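Local coordinates for protein proline dipeptidase (Streptococcus pneumoniae, PDB 3PN9) that probably hydrolyses Xaa-Pro dipeptides as a proline dipeptidase, represented here by a chain that corresponds to the creatinase/prolidase N-terminal domain, at residues 101-106 with 125-130. Residues are numbered along the deposited sequence; the frame is centred on the assembly and turned at random.
Sequences AVEFDN and DNLTPR
F104 lies flat against the side chain of N126 where two parallel strands of a beta-alpha-beta unit end. The unit runs from strand 99-102 through helix 109-118 to strand 123-126, at one side of the mixed sheet of the creatinase/prolidase N-terminal domain. CB of N126 sits over the ring centre of F104, 3.4 Å from the centroid, a CH-pi contact. The amide plane is stacked on the ring, only 7° from parallel. N126 CG is anti to the backbone N (chi1 -176°), which carries the amide toward the ring's CB end. There N126 OD1 accepts from F104 N at 3.1 Å. T128 N reaches the same N126 OD1 at 3.0 Å, a capping bond at the turn into helix 128-134. The two donors come from opposite faces of the amide plane. One oxygen thus ties the loop after the first strand to the helix start after the second.

Parallel-sheet bonds lead up to this site. V102 N donates to D125 O at 2.9 Å, and L127 N returns to V102 O at 2.8 Å. On the other face of the sheet from N126, A101 CB meets L127 CB at 4.0 Å. Further along, D105 N makes a weak bond to T128 OG1, and D105 OD2 touches the T128 methyl.

L127 also packs on A22 and V24 of the neighbouring strand 21-24. One water links E103 OE2 to T128 OG1, and the E103 carboxylate also bonds to T29 and to the backbone N atoms of S25 and D26. At the N126-F104 stack a second subunit, another copy of the protein, comes close: its D80 accepts from N126 N through OD2 and packs on F104. A second water donates to D105 OD1 and accepts from N126 ND2 at 3.0 Å.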
loop_
_atom_site.group_PDB
_atom_site.type_symbol
_atom_site.label_atom_id
_atom_site.label_comp_id
_atom_site.label_asym_id
_atom_site.label_seq_id
_atom_site.Cartn_x
_atom_site.Cartn_y
_atom_site.Cartn_z
ATOM N N ALA A 101 14.741 0.751 8.929
ATOM C CA ALA A 101 14.309 1.872 9.735
ATOM C C ALA A 101 14.627 1.565 11.175
ATOM O O ALA A 101 14.357 0.471 11.629
ATOM C CB ALA A 101 12.673 2.085 9.587
ATOM N N VAL A 102 15.069 2.589 11.897
ATOM C CA VAL A 102 15.332 2.467 13.319
ATOM C C VAL A 102 14.854 3.698 14.068
ATOM O O VAL A 102 14.562 4.737 13.464
ATOM C CB VAL A 102 16.905 2.382 13.557
ATOM C CG1 VAL A 102 17.483 1.042 12.950
ATOM C CG2 VAL A 102 17.607 3.678 13.015
ATOM N N GLU A 103 14.704 3.592 15.387
ATOM C CA GLU A 103 14.156 4.735 16.108
ATOM C C GLU A 103 15.228 5.731 16.460
ATOM O O GLU A 103 15.958 5.515 17.461
ATOM C CB GLU A 103 13.488 4.328 17.424
ATOM C CG GLU A 103 12.339 3.239 17.149
ATOM C CD GLU A 103 11.788 2.660 18.449
ATOM O OE1 GLU A 103 12.305 1.652 19.011
ATOM O OE2 GLU A 103 10.827 3.251 19.016
ATOM N N PHE A 104 15.261 6.859 15.737
ATOM C CA PHE A 104 16.350 7.851 15.964
ATOM C C PHE A 104 16.268 8.417 17.361
ATOM O O PHE A 104 17.313 8.775 17.952
ATOM C CB PHE A 104 16.277 9.026 14.973
ATOM C CG PHE A 104 16.848 8.749 13.602
ATOM C CD1 PHE A 104 16.971 7.439 13.116
ATOM C CD2 PHE A 104 17.125 9.831 12.753
ATOM C CE1 PHE A 104 17.394 7.179 11.811
ATOM C CE2 PHE A 104 17.598 9.578 11.465
ATOM C CZ PHE A 104 17.782 8.242 10.991
ATOM N N ASP A 105 15.075 8.498 17.965
ATOM C CA ASP A 105 15.000 9.081 19.315
ATOM C C ASP A 105 15.363 8.107 20.427
ATOM O O ASP A 105 15.406 8.509 21.560
ATOM C CB ASP A 105 13.560 9.584 19.655
ATOM C CG ASP A 105 13.238 10.896 18.925
ATOM O OD1 ASP A 105 14.132 11.464 18.229
ATOM O OD2 ASP A 105 12.105 11.360 19.141
ATOM N N ASN A 106 15.569 6.842 20.111
ATOM C CA ASN A 106 15.946 5.895 21.161
ATOM C C ASN A 106 17.330 5.223 20.911
ATOM O O ASN A 106 17.980 4.894 21.912
ATOM C CB ASN A 106 14.917 4.736 21.226
ATOM C CG ASN A 106 15.386 3.623 22.171
ATOM O OD1 ASN A 106 15.941 2.625 21.717
ATOM N ND2 ASN A 106 15.190 3.815 23.464
ATOM N N ASP A 125 16.721 4.670 7.805
ATOM C CA ASP A 125 15.731 5.776 7.872
ATOM C C ASP A 125 15.217 5.849 9.341
ATOM O O ASP A 125 15.405 4.909 10.148
ATOM C CB ASP A 125 14.497 5.361 7.054
ATOM C CG ASP A 125 14.620 5.633 5.520
ATOM O OD1 ASP A 125 15.746 5.730 4.994
ATOM O OD2 ASP A 125 13.525 5.612 4.839
ATOM N N ASN A 126 14.465 6.889 9.665
ATOM C CA ASN A 126 13.994 7.069 11.030
ATOM C C ASN A 126 12.561 6.487 11.107
ATOM O O ASN A 126 11.656 6.986 10.425
ATOM C CB ASN A 126 14.006 8.578 11.306
ATOM C CG ASN A 126 13.627 8.915 12.733
ATOM O OD1 ASN A 126 13.468 8.042 13.552
ATOM N ND2 ASN A 126 13.475 10.221 13.045
ATOM N N LEU A 127 12.295 5.606 12.061
ATOM C CA LEU A 127 10.981 5.014 12.285
ATOM C C LEU A 127 10.221 5.813 13.353
ATOM O O LEU A 127 9.022 5.577 13.519
ATOM C CB LEU A 127 11.243 3.605 12.965
ATOM C CG LEU A 127 10.041 2.662 13.331
ATOM C CD1 LEU A 127 9.298 2.344 12.042
ATOM C CD2 LEU A 127 10.611 1.321 13.883
ATOM N N THR A 128 10.886 6.630 14.193
ATOM C CA THR A 128 10.172 7.239 15.313
ATOM C C THR A 128 8.846 8.020 14.882
ATOM O O THR A 128 7.818 7.865 15.525
ATOM C CB THR A 128 11.169 8.158 16.108
ATOM O OG1 THR A 128 12.088 7.229 16.771
ATOM C CG2 THR A 128 10.459 9.038 17.222
ATOM N N PRO A 129 8.935 8.875 13.879
ATOM C CA PRO A 129 7.711 9.715 13.567
ATOM C C PRO A 129 6.594 8.781 13.169
ATOM O O PRO A 129 5.453 9.034 13.525
ATOM C CB PRO A 129 8.148 10.525 12.318
ATOM C CG PRO A 129 9.752 10.830 12.616
ATOM C CD PRO A 129 10.146 9.318 13.096
ATOM N N ARG A 130 6.878 7.672 12.463
ATOM C CA ARG A 130 5.766 6.772 12.105
ATOM C C ARG A 130 5.078 6.210 13.332
ATOM O O ARG A 130 3.828 6.050 13.357
ATOM C CB ARG A 130 6.192 5.617 11.132
ATOM C CG ARG A 130 5.005 4.665 10.841
ATOM C CD ARG A 130 3.938 5.443 9.879
ATOM N NE ARG A 130 2.788 4.596 9.580
ATOM C CZ ARG A 130 1.703 4.434 10.363
ATOM N NH1 ARG A 130 1.595 5.083 11.514
ATOM N NH2 ARG A 130 0.648 3.682 9.954
HETATM O O HOH W 1 10.628 5.965 18.707
HETATM O O HOH W 2 12.685 11.428 15.648
#